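Local coordinates for protein putative phosphoglycolate phosphatase (Lactobacillus delbrueckii, PDB 2HI0) that probably removes phosphate from phosphoglycolate, as a putative phosphatase of the haloacid dehalogenase (HAD) superfamily, at residues A[3-14]-A[180-190]; A[165-175]-A[193-203]. One frame throughout, in Å; residues are numbered along the deposited sequence. Where two conformers were deposited one is given.

Interaction 1: residues A[3-14]-A[180-190]; sequences KYKAAIFDMDGT and VPRDKCVYIGD. With NA (sodium ion), chain C.
Strands 6-9 and 185-189 run parallel, their axes 4.7 Å apart at closest approach, and Ala6 pairs with Cys185 through Phe9 with Ile188. Ile8 N donates to Val186 O, and Asp10 N to Ile188 O. Lys184 O accepts two bonds, from Lys5 N and Ala6 N. On one face of the sheet, Val186 CB sits over the centre of the Tyr4 ring, a CH-pi contact 3.5 Å from its centroid and 2° off the normal. Lys3 CG covers the ring's other face near the rim, and Tyr4 OH is hydrogen-bonded to Asp204 OD2. Losing the ring, as with an alanine here, would probably uncover Val186 and leave Asp204 without the hydroxyl. Further along this face, Ile188 runs beside Phe9 and sets CD1 over the centre of its ring, a CH-pi contact 3.7 Å from the centroid. On the other face, Ile8 CG2 packs 3.6 Å from Tyr187 CD1. At the C-terminal ends a sodium ion is bound by Asp10 OD2 at 2.1 Å, Asp12 O at 2.5 Å and Asp190 OD1 at 2.3 Å, with a water. With chi1 at -170°, Asp10 CG turns away from its own nitrogen and OD2 points at the sodium. Lys165 holds OD1. Two carboxylates and the Asp12 carbonyl around a cation at adjoining strand ends, with a DxDxT-type sequence, are consistent with the HAD metal site on its Rossmann-like sheet.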
loop_
_atom_site.group_PDB
_atom_site.type_symbol
_atom_site.label_atom_id
_atom_site.label_comp_id
_atom_site.label_asym_id
_atom_site.label_seq_id
_atom_site.Cartn_x
_atom_site.Cartn_y
_atom_site.Cartn_z
ATOM N N LYS A 3 -12.629 13.461 -16.320
ATOM C CA LYS A 3 -11.937 14.025 -15.192
ATOM C C LYS A 3 -10.521 13.425 -15.115
ATOM O O LYS A 3 -9.548 14.159 -14.990
ATOM C CB LYS A 3 -12.713 13.839 -13.881
ATOM C CG LYS A 3 -12.158 14.703 -12.773
ATOM C CD LYS A 3 -12.949 14.643 -11.495
ATOM C CE LYS A 3 -12.324 15.684 -10.542
ATOM N NZ LYS A 3 -13.113 15.893 -9.296
ATOM N N TYR A 4 -10.431 12.085 -15.171
ATOM C CA TYR A 4 -9.179 11.380 -15.106
ATOM C C TYR A 4 -9.179 10.322 -16.195
ATOM O O TYR A 4 -10.122 9.527 -16.324
ATOM C CB TYR A 4 -8.947 10.744 -13.729
ATOM C CG TYR A 4 -8.976 11.719 -12.584
ATOM C CD1 TYR A 4 -8.041 12.763 -12.500
ATOM C CD2 TYR A 4 -9.970 11.655 -11.610
ATOM C CE1 TYR A 4 -8.067 13.650 -11.422
ATOM C CE2 TYR A 4 -10.017 12.570 -10.576
ATOM C CZ TYR A 4 -9.072 13.569 -10.495
ATOM O OH TYR A 4 -9.104 14.490 -9.449
ATOM N N LYS A 5 -8.107 10.310 -16.988
ATOM C CA LYS A 5 -7.884 9.279 -17.994
ATOM C C LYS A 5 -7.118 8.061 -17.416
ATOM O O LYS A 5 -7.069 7.012 -18.041
ATOM C CB LYS A 5 -7.110 9.883 -19.170
ATOM C CG LYS A 5 -7.887 10.966 -19.888
ATOM C CD LYS A 5 -7.054 11.541 -21.022
ATOM C CE LYS A 5 -7.644 12.800 -21.637
ATOM N NZ LYS A 5 -6.542 13.470 -22.425
ATOM N N ALA A 6 -6.516 8.209 -16.237
ATOM C CA ALA A 6 -5.808 7.101 -15.577
ATOM C C ALA A 6 -6.088 7.117 -14.088
ATOM O O ALA A 6 -6.089 8.170 -13.482
ATOM C CB ALA A 6 -4.296 7.146 -15.844
ATOM N N ALA A 7 -6.317 5.931 -13.508
ATOM C CA ALA A 7 -6.522 5.772 -12.045
ATOM C C ALA A 7 -5.466 4.786 -11.600
ATOM O O ALA A 7 -5.390 3.676 -12.113
ATOM C CB ALA A 7 -7.956 5.237 -11.701
ATOM N N ILE A 8 -4.626 5.254 -10.684
ATOM C CA ILE A 8 -3.459 4.534 -10.182
ATOM C C ILE A 8 -3.759 4.208 -8.722
ATOM O O ILE A 8 -3.953 5.127 -7.905
ATOM C CB ILE A 8 -2.195 5.384 -10.301
ATOM C CG1 ILE A 8 -1.992 5.870 -11.723
ATOM C CG2 ILE A 8 -0.973 4.567 -9.859
ATOM C CD1 ILE A 8 -0.821 6.926 -11.795
ATOM N N PHE A 9 -3.818 2.909 -8.408
ATOM C CA PHE A 9 -4.238 2.418 -7.103
ATOM C C PHE A 9 -3.051 1.845 -6.316
ATOM O O PHE A 9 -2.197 1.114 -6.849
ATOM C CB PHE A 9 -5.227 1.263 -7.229
ATOM C CG PHE A 9 -6.516 1.627 -7.910
ATOM C CD1 PHE A 9 -6.593 1.705 -9.284
ATOM C CD2 PHE A 9 -7.622 1.957 -7.166
ATOM C CE1 PHE A 9 -7.777 2.040 -9.897
ATOM C CE2 PHE A 9 -8.819 2.276 -7.806
ATOM C CZ PHE A 9 -8.870 2.330 -9.153
ATOM N N ASP A 10 -3.041 2.148 -5.036
ATOM C CA ASP A 10 -2.279 1.317 -4.066
ATOM C C ASP A 10 -2.989 -0.058 -3.941
ATOM O O ASP A 10 -4.133 -0.232 -4.387
ATOM C CB ASP A 10 -2.239 1.999 -2.709
ATOM C CG ASP A 10 -1.271 1.332 -1.746
ATOM O OD1 ASP A 10 -0.238 0.754 -2.156
ATOM O OD2 ASP A 10 -1.587 1.368 -0.550
HETATM N N MSE A 11 -2.298 -1.065 -3.421
HETATM C CA MSE A 11 -2.841 -2.414 -3.298
HETATM C C MSE A 11 -3.398 -2.660 -1.884
HETATM O O MSE A 11 -4.628 -2.834 -1.735
HETATM C CB MSE A 11 -1.787 -3.462 -3.668
HETATM C CG MSE A 11 -2.230 -4.859 -3.418
HETATM SE SE MSE A 11 -1.137 -6.125 -4.348
HETATM C CE MSE A 11 -1.889 -6.161 -6.132
ATOM N N ASP A 12 -2.505 -2.672 -0.880
ATOM C CA ASP A 12 -2.876 -2.999 0.508
ATOM C C ASP A 12 -3.900 -2.031 1.058
ATOM O O ASP A 12 -3.692 -0.825 0.973
ATOM C CB ASP A 12 -1.662 -2.961 1.443
ATOM C CG ASP A 12 -0.699 -4.063 1.211
ATOM O OD1 ASP A 12 -1.032 -5.232 1.389
ATOM O OD2 ASP A 12 0.469 -3.742 0.885
ATOM N N GLY A 13 -5.031 -2.530 1.550
ATOM C CA GLY A 13 -6.012 -1.637 2.188
ATOM C C GLY A 13 -6.844 -0.820 1.224
ATOM O O GLY A 13 -7.672 -0.014 1.632
ATOM N N THR A 14 -6.628 -1.012 -0.071
ATOM C CA THR A 14 -7.222 -0.183 -1.087
ATOM C C THR A 14 -7.983 -1.087 -2.035
ATOM O O THR A 14 -9.208 -1.053 -2.087
ATOM C CB THR A 14 -6.171 0.698 -1.817
ATOM O OG1 THR A 14 -5.455 1.481 -0.829
ATOM C CG2 THR A 14 -6.824 1.595 -2.779
ATOM N N VAL A 180 -0.345 9.156 -20.082
ATOM C CA VAL A 180 -1.368 10.132 -19.688
ATOM C C VAL A 180 -0.706 11.282 -18.938
ATOM O O VAL A 180 0.168 11.054 -18.087
ATOM C CB VAL A 180 -2.471 9.440 -18.800
ATOM C CG1 VAL A 180 -3.496 10.431 -18.365
ATOM C CG2 VAL A 180 -3.102 8.333 -19.578
ATOM N N PRO A 181 -1.091 12.541 -19.260
ATOM C CA PRO A 181 -0.548 13.665 -18.521
ATOM C C PRO A 181 -0.897 13.563 -17.035
ATOM O O PRO A 181 -1.983 13.074 -16.661
ATOM C CB PRO A 181 -1.227 14.886 -19.171
ATOM C CG PRO A 181 -1.627 14.417 -20.538
ATOM C CD PRO A 181 -2.001 12.967 -20.336
ATOM N N ARG A 182 0.026 13.992 -16.190
ATOM C CA ARG A 182 -0.173 13.903 -14.735
ATOM C C ARG A 182 -1.448 14.623 -14.218
ATOM O O ARG A 182 -2.052 14.207 -13.184
ATOM C CB ARG A 182 1.054 14.414 -14.003
ATOM C CG ARG A 182 2.257 13.529 -14.213
ATOM C CD ARG A 182 3.593 14.190 -13.807
ATOM N NE ARG A 182 4.717 13.322 -14.209
ATOM C CZ ARG A 182 5.227 12.384 -13.430
ATOM N NH1 ARG A 182 4.723 12.176 -12.218
ATOM N NH2 ARG A 182 6.210 11.616 -13.863
ATOM N N ASP A 183 -1.876 15.657 -14.925
ATOM C CA ASP A 183 -3.078 16.392 -14.511
ATOM C C ASP A 183 -4.379 15.619 -14.838
ATOM O O ASP A 183 -5.464 16.024 -14.414
ATOM C CB ASP A 183 -3.083 17.795 -15.156
ATOM C CG ASP A 183 -3.085 17.733 -16.671
ATOM O OD1 ASP A 183 -2.003 17.495 -17.259
ATOM O OD2 ASP A 183 -4.170 17.909 -17.275
ATOM N N LYS A 184 -4.257 14.533 -15.618
ATOM C CA LYS A 184 -5.369 13.633 -15.935
ATOM C C LYS A 184 -5.207 12.291 -15.232
ATOM O O LYS A 184 -5.863 11.313 -15.613
ATOM C CB LYS A 184 -5.499 13.424 -17.472
ATOM C CG LYS A 184 -6.044 14.667 -18.260
ATOM C CD LYS A 184 -7.559 14.917 -17.976
ATOM C CE LYS A 184 -8.165 15.950 -18.902
ATOM N NZ LYS A 184 -9.504 16.464 -18.421
ATOM N N CYS A 185 -4.314 12.237 -14.243
ATOM C CA CYS A 185 -4.142 11.045 -13.400
ATOM C C CYS A 185 -4.701 11.293 -11.988
ATOM O O CYS A 185 -4.675 12.415 -11.494
ATOM C CB CYS A 185 -2.657 10.681 -13.265
ATOM S SG CYS A 185 -1.881 10.147 -14.742
ATOM N N VAL A 186 -5.214 10.244 -11.342
ATOM C CA VAL A 186 -5.529 10.319 -9.921
ATOM C C VAL A 186 -4.926 9.080 -9.217
ATOM O O VAL A 186 -4.856 8.001 -9.789
ATOM C CB VAL A 186 -7.068 10.459 -9.681
ATOM C CG1 VAL A 186 -7.818 9.229 -10.198
ATOM C CG2 VAL A 186 -7.399 10.718 -8.200
ATOM N N TYR A 187 -4.428 9.296 -8.014
ATOM C CA TYR A 187 -3.859 8.221 -7.215
ATOM C C TYR A 187 -4.863 7.921 -6.109
ATOM O O TYR A 187 -5.416 8.831 -5.503
ATOM C CB TYR A 187 -2.499 8.630 -6.620
ATOM C CG TYR A 187 -1.731 7.431 -6.118
ATOM C CD1 TYR A 187 -0.906 6.660 -6.941
ATOM C CD2 TYR A 187 -1.955 6.985 -4.830
ATOM C CE1 TYR A 187 -0.285 5.496 -6.452
ATOM C CE2 TYR A 187 -1.331 5.842 -4.344
ATOM C CZ TYR A 187 -0.504 5.109 -5.158
ATOM O OH TYR A 187 0.078 3.950 -4.640
ATOM N N ILE A 188 -5.074 6.651 -5.824
ATOM C CA ILE A 188 -6.106 6.199 -4.864
ATOM C C ILE A 188 -5.405 5.348 -3.818
ATOM O O ILE A 188 -4.737 4.379 -4.145
ATOM C CB ILE A 188 -7.179 5.377 -5.525
ATOM C CG1 ILE A 188 -7.857 6.144 -6.686
ATOM C CG2 ILE A 188 -8.193 4.874 -4.455
ATOM C CD1 ILE A 188 -7.393 5.650 -8.035
ATOM N N GLY A 189 -5.561 5.697 -2.549
ATOM C CA GLY A 189 -4.930 4.864 -1.504
ATOM C C GLY A 189 -5.499 5.097 -0.109
ATOM O O GLY A 189 -6.370 5.945 0.069
ATOM N N ASP A 190 -5.016 4.331 0.869
ATOM C CA ASP A 190 -5.580 4.349 2.209
ATOM C C ASP A 190 -4.674 4.974 3.288
ATOM O O ASP A 190 -5.021 4.926 4.460
ATOM C CB ASP A 190 -5.891 2.907 2.631
ATOM C CG ASP A 190 -4.618 2.048 2.749
ATOM O OD1 ASP A 190 -3.697 2.243 1.922
ATOM O OD2 ASP A 190 -4.494 1.187 3.654
HETATM NA NA NA C . -1.890 0.835 1.454
HETATM O O HOH W 1 -8.734 16.538 -14.015
HETATM O O HOH W 2 -0.444 3.073 1.846
#

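Interaction 2: residues A[165-175]-A[193-203]; sequences KPAPDMTSECV and IDIQTARNSEM
Lys165 reaches across helix 192-200 to Asp194. Its CB lies 3.3 Å from Thr197 OG1 and also touches Ile193 CG2. CG passes Thr197 OG1 at 3.7 Å. The chain then bends at chi3 (62°), which brings CE back near the same hydroxyl and within 3.3 Å of Asp194 OD1. NZ closes a 2.7 Å salt bridge to Asp194 OD1, which it meets nearly along the C-O axis. NZ also has partners in Asp10 and Tyr187. Thr197 OG1 donates to Ile193 O, so the hydroxyl is tied to its own helix while Lys165 and Pro166 pack on it. Pro166 follows a cis peptide bond and runs alongside Gln196, CG against OE1 and CB against CB. Its carbonyl oxygen takes a nearly straight bond from Asn200 ND2, 2.9 Å long at 171°. The oxygen is in the Asn200 amide plane, but the donor stands above the carbonyl plane. Toward the C-terminal end of helix 192-200, Val175 CG2 packs 3.8 Å from the selenomethionine methyl CE of Met203, which Thr171 CG2 also meets in one of its two conformers. A water joins Pro168 O to Ser201 OG, where the helix ends in a Schellman motif. The chemistry therefore changes along the contact, from a buried charge pair to apolar methyls. Lys165 lies between Asp194 and Asp10, consistent with the lysine of HAD phosphatases that is thought to balance charge near the nucleophile.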
loop_
_atom_site.group_PDB
_atom_site.type_symbol
_atom_site.label_atom_id
_atom_site.label_comp_id
_atom_site.label_asym_id
_atom_site.label_seq_id
_atom_site.Cartn_x
_atom_site.Cartn_y
_atom_site.Cartn_z
ATOM N N LYS A 165 7.684 4.323 -2.590
ATOM C CA LYS A 165 6.761 5.439 -2.362
ATOM C C LYS A 165 7.124 5.948 -0.947
ATOM O O LYS A 165 7.414 5.132 -0.029
ATOM C CB LYS A 165 5.291 4.977 -2.384
ATOM C CG LYS A 165 4.712 4.441 -3.704
ATOM C CD LYS A 165 3.550 3.456 -3.440
ATOM C CE LYS A 165 2.411 4.147 -2.725
ATOM N NZ LYS A 165 1.338 3.190 -2.300
ATOM N N PRO A 166 7.037 7.260 -0.719
ATOM C CA PRO A 166 6.473 8.305 -1.570
ATOM C C PRO A 166 7.414 9.016 -2.532
ATOM O O PRO A 166 6.978 10.028 -3.090
ATOM C CB PRO A 166 5.903 9.280 -0.538
ATOM C CG PRO A 166 6.871 9.239 0.599
ATOM C CD PRO A 166 7.386 7.800 0.627
ATOM N N ALA A 167 8.619 8.464 -2.805
ATOM C CA ALA A 167 9.425 8.997 -3.915
ATOM C C ALA A 167 8.598 8.854 -5.178
ATOM O O ALA A 167 7.771 7.921 -5.268
ATOM C CB ALA A 167 10.760 8.248 -4.078
ATOM N N PRO A 168 8.798 9.762 -6.149
ATOM C CA PRO A 168 7.961 9.668 -7.354
ATOM C C PRO A 168 8.344 8.565 -8.348
ATOM O O PRO A 168 7.610 8.366 -9.328
ATOM C CB PRO A 168 8.163 11.026 -8.024
ATOM C CG PRO A 168 9.457 11.501 -7.530
ATOM C CD PRO A 168 9.626 10.967 -6.143
ATOM N N ASP A 169 9.461 7.874 -8.132
ATOM C CA ASP A 169 10.025 7.074 -9.181
ATOM C C ASP A 169 9.064 6.005 -9.737
ATOM O O ASP A 169 8.950 5.792 -10.949
ATOM C CB ASP A 169 11.298 6.379 -8.691
ATOM C CG ASP A 169 12.364 7.337 -8.160
ATOM O OD1 ASP A 169 12.037 8.220 -7.353
ATOM O OD2 ASP A 169 13.544 7.174 -8.507
HETATM N N MSE A 170 8.429 5.254 -8.850
HETATM C CA MSE A 170 7.584 4.132 -9.327
HETATM C C MSE A 170 6.369 4.656 -10.083
HETATM O O MSE A 170 5.977 4.101 -11.088
HETATM C CB MSE A 170 7.176 3.235 -8.180
HETATM C CG MSE A 170 8.364 2.672 -7.378
HETATM SE SE MSE A 170 7.784 1.767 -5.745
HETATM C CE MSE A 170 7.212 0.428 -6.692
ATOM N N THR A 171 5.752 5.715 -9.587
ATOM C CA THR A 171 4.597 6.317 -10.266
ATOM C C THR A 171 5.024 6.976 -11.592
ATOM O O THR A 171 4.250 6.995 -12.553
ATOM C CB THR A 171 3.855 7.294 -9.319
ATOM O OG1 THR A 171 3.332 6.520 -8.216
ATOM C CG2 THR A 171 2.703 8.048 -10.051
ATOM N N SER A 172 6.266 7.478 -11.668
ATOM C CA SER A 172 6.777 8.034 -12.921
ATOM C C SER A 172 6.948 6.904 -13.973
ATOM O O SER A 172 6.689 7.125 -15.161
ATOM C CB SER A 172 8.088 8.764 -12.740
ATOM O OG SER A 172 7.909 9.968 -12.000
ATOM N N GLU A 173 7.369 5.707 -13.524
ATOM C CA GLU A 173 7.402 4.478 -14.367
ATOM C C GLU A 173 6.015 4.125 -14.948
ATOM O O GLU A 173 5.892 3.673 -16.095
ATOM C CB GLU A 173 7.902 3.237 -13.604
ATOM C CG GLU A 173 9.421 3.123 -13.329
ATOM C CD GLU A 173 10.257 3.223 -14.579
ATOM O OE1 GLU A 173 10.024 2.421 -15.518
ATOM O OE2 GLU A 173 11.131 4.113 -14.630
ATOM N N CYS A 174 4.995 4.264 -14.105
ATOM C CA CYS A 174 3.604 4.078 -14.501
ATOM C C CYS A 174 3.120 5.144 -15.531
ATOM O O CYS A 174 2.551 4.820 -16.574
ATOM C CB CYS A 174 2.759 4.076 -13.255
ATOM S SG CYS A 174 1.020 3.904 -13.603
ATOM N N VAL A 175 3.330 6.410 -15.187
ATOM C CA VAL A 175 2.985 7.552 -16.031
ATOM C C VAL A 175 3.590 7.420 -17.430
ATOM O O VAL A 175 2.895 7.653 -18.425
ATOM C CB VAL A 175 3.376 8.892 -15.301
ATOM C CG1 VAL A 175 3.549 10.055 -16.270
ATOM C CG2 VAL A 175 2.326 9.166 -14.203
ATOM N N ILE A 193 1.142 7.833 3.077
ATOM C CA ILE A 193 2.161 7.598 2.036
ATOM C C ILE A 193 1.533 7.829 0.660
ATOM O O ILE A 193 2.213 8.348 -0.236
ATOM C CB ILE A 193 2.780 6.186 2.147
ATOM C CG1 ILE A 193 3.402 6.000 3.530
ATOM C CG2 ILE A 193 3.758 5.864 0.970
ATOM C CD1 ILE A 193 4.385 7.068 3.859
ATOM N N ASP A 194 0.255 7.445 0.489
ATOM C CA ASP A 194 -0.480 7.674 -0.754
ATOM C C ASP A 194 -0.758 9.170 -1.008
ATOM O O ASP A 194 -0.543 9.671 -2.108
ATOM C CB ASP A 194 -1.752 6.823 -0.764
ATOM C CG ASP A 194 -1.440 5.350 -0.547
ATOM O OD1 ASP A 194 -0.441 4.875 -1.139
ATOM O OD2 ASP A 194 -2.069 4.738 0.316
ATOM N N ILE A 195 -1.177 9.859 0.052
ATOM C CA ILE A 195 -1.302 11.316 0.012
ATOM C C ILE A 195 0.000 11.968 -0.491
ATOM O O ILE A 195 -0.006 12.807 -1.395
ATOM C CB ILE A 195 -1.736 11.884 1.388
ATOM C CG1 ILE A 195 -3.127 11.357 1.779
ATOM C CG2 ILE A 195 -1.772 13.423 1.365
ATOM C CD1 ILE A 195 -3.554 11.565 3.182
ATOM N N GLN A 196 1.124 11.572 0.115
ATOM C CA GLN A 196 2.412 12.129 -0.258
ATOM C C GLN A 196 2.884 11.744 -1.679
ATOM O O GLN A 196 3.449 12.557 -2.427
ATOM C CB GLN A 196 3.437 11.687 0.758
ATOM C CG GLN A 196 3.176 12.241 2.150
ATOM C CD GLN A 196 4.093 11.600 3.173
ATOM O OE1 GLN A 196 5.268 11.287 2.867
ATOM N NE2 GLN A 196 3.586 11.408 4.397
ATOM N N THR A 197 2.667 10.495 -2.026
ATOM C CA THR A 197 3.053 9.992 -3.327
ATOM C C THR A 197 2.371 10.840 -4.437
ATOM O O THR A 197 3.021 11.258 -5.418
ATOM C CB THR A 197 2.636 8.537 -3.461
ATOM O OG1 THR A 197 3.411 7.738 -2.544
ATOM C CG2 THR A 197 2.885 8.038 -4.893
ATOM N N ALA A 198 1.068 11.071 -4.267
ATOM C CA ALA A 198 0.282 11.902 -5.229
ATOM C C ALA A 198 0.870 13.303 -5.380
ATOM O O ALA A 198 1.131 13.759 -6.487
ATOM C CB ALA A 198 -1.181 11.967 -4.827
ATOM N N ARG A 199 1.097 13.967 -4.248
ATOM C CA ARG A 199 1.651 15.336 -4.295
ATOM C C ARG A 199 3.027 15.368 -4.945
ATOM O O ARG A 199 3.327 16.255 -5.735
ATOM C CB ARG A 199 1.733 15.942 -2.901
ATOM C CG ARG A 199 2.192 17.434 -2.936
ATOM C CD ARG A 199 1.281 18.271 -2.131
ATOM N NE ARG A 199 1.530 19.702 -2.278
ATOM C CZ ARG A 199 0.661 20.624 -1.868
ATOM N NH1 ARG A 199 -0.504 20.239 -1.353
ATOM N NH2 ARG A 199 0.925 21.930 -1.982
ATOM N N ASN A 200 3.860 14.379 -4.601
ATOM C CA ASN A 200 5.211 14.247 -5.153
ATOM C C ASN A 200 5.222 13.904 -6.649
ATOM O O ASN A 200 6.193 14.198 -7.367
ATOM C CB ASN A 200 6.097 13.243 -4.336
ATOM C CG ASN A 200 6.274 13.655 -2.873
ATOM O OD1 ASN A 200 6.019 14.806 -2.517
ATOM N ND2 ASN A 200 6.660 12.699 -2.008
ATOM N N SER A 201 4.087 13.389 -7.134
ATOM C CA SER A 201 3.922 13.027 -8.537
ATOM C C SER A 201 3.044 14.022 -9.295
ATOM O O SER A 201 2.684 13.762 -10.429
ATOM C CB SER A 201 3.316 11.637 -8.651
ATOM O OG SER A 201 4.144 10.650 -8.020
ATOM N N GLU A 202 2.733 15.147 -8.669
ATOM C CA GLU A 202 2.016 16.245 -9.286
ATOM C C GLU A 202 0.635 15.775 -9.822
ATOM O O GLU A 202 0.205 16.147 -10.922
ATOM C CB GLU A 202 2.862 16.927 -10.371
ATOM C CG GLU A 202 4.259 17.438 -9.889
ATOM C CD GLU A 202 4.245 18.571 -8.828
ATOM O OE1 GLU A 202 3.216 19.262 -8.630
ATOM O OE2 GLU A 202 5.304 18.775 -8.193
HETATM N N MSE A 203 -0.040 14.961 -9.010
HETATM C CA MSE A 203 -1.388 14.494 -9.356
HETATM C C MSE A 203 -2.338 14.514 -8.151
HETATM O O MSE A 203 -1.926 14.583 -6.986
HETATM C CB MSE A 203 -1.317 13.118 -9.968
HETATM C CG MSE A 203 -0.888 12.081 -9.005
HETATM SE SE MSE A 203 -0.810 10.327 -9.884
HETATM C CE MSE A 203 0.486 10.621 -11.199
HETATM O O HOH W 3 5.728 10.365 -10.362
#

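In the fold
Interaction 1 is the more buried, made of two neighbouring strands in the middle of the parallel sheet. Interaction 2 is partly buried and lies over one face of that sheet, where helices 169-178 and 192-200 and their flanking loops meet. Along the chain the segments alternate: helix 169-178 leads to strand 185-189, and that strand to helix 192-200. Repeated backbone bonds hold interaction 1, whereas interaction 2 is joined by side chains, one of them bonded to a backbone carbonyl, and by a water. The two meet most clearly near the sodium ion, where Lys165 NZ forms a salt bridge with Asp10 OD1, 2.9 Å away. At the other end, Arg182 probably bonds Ser172.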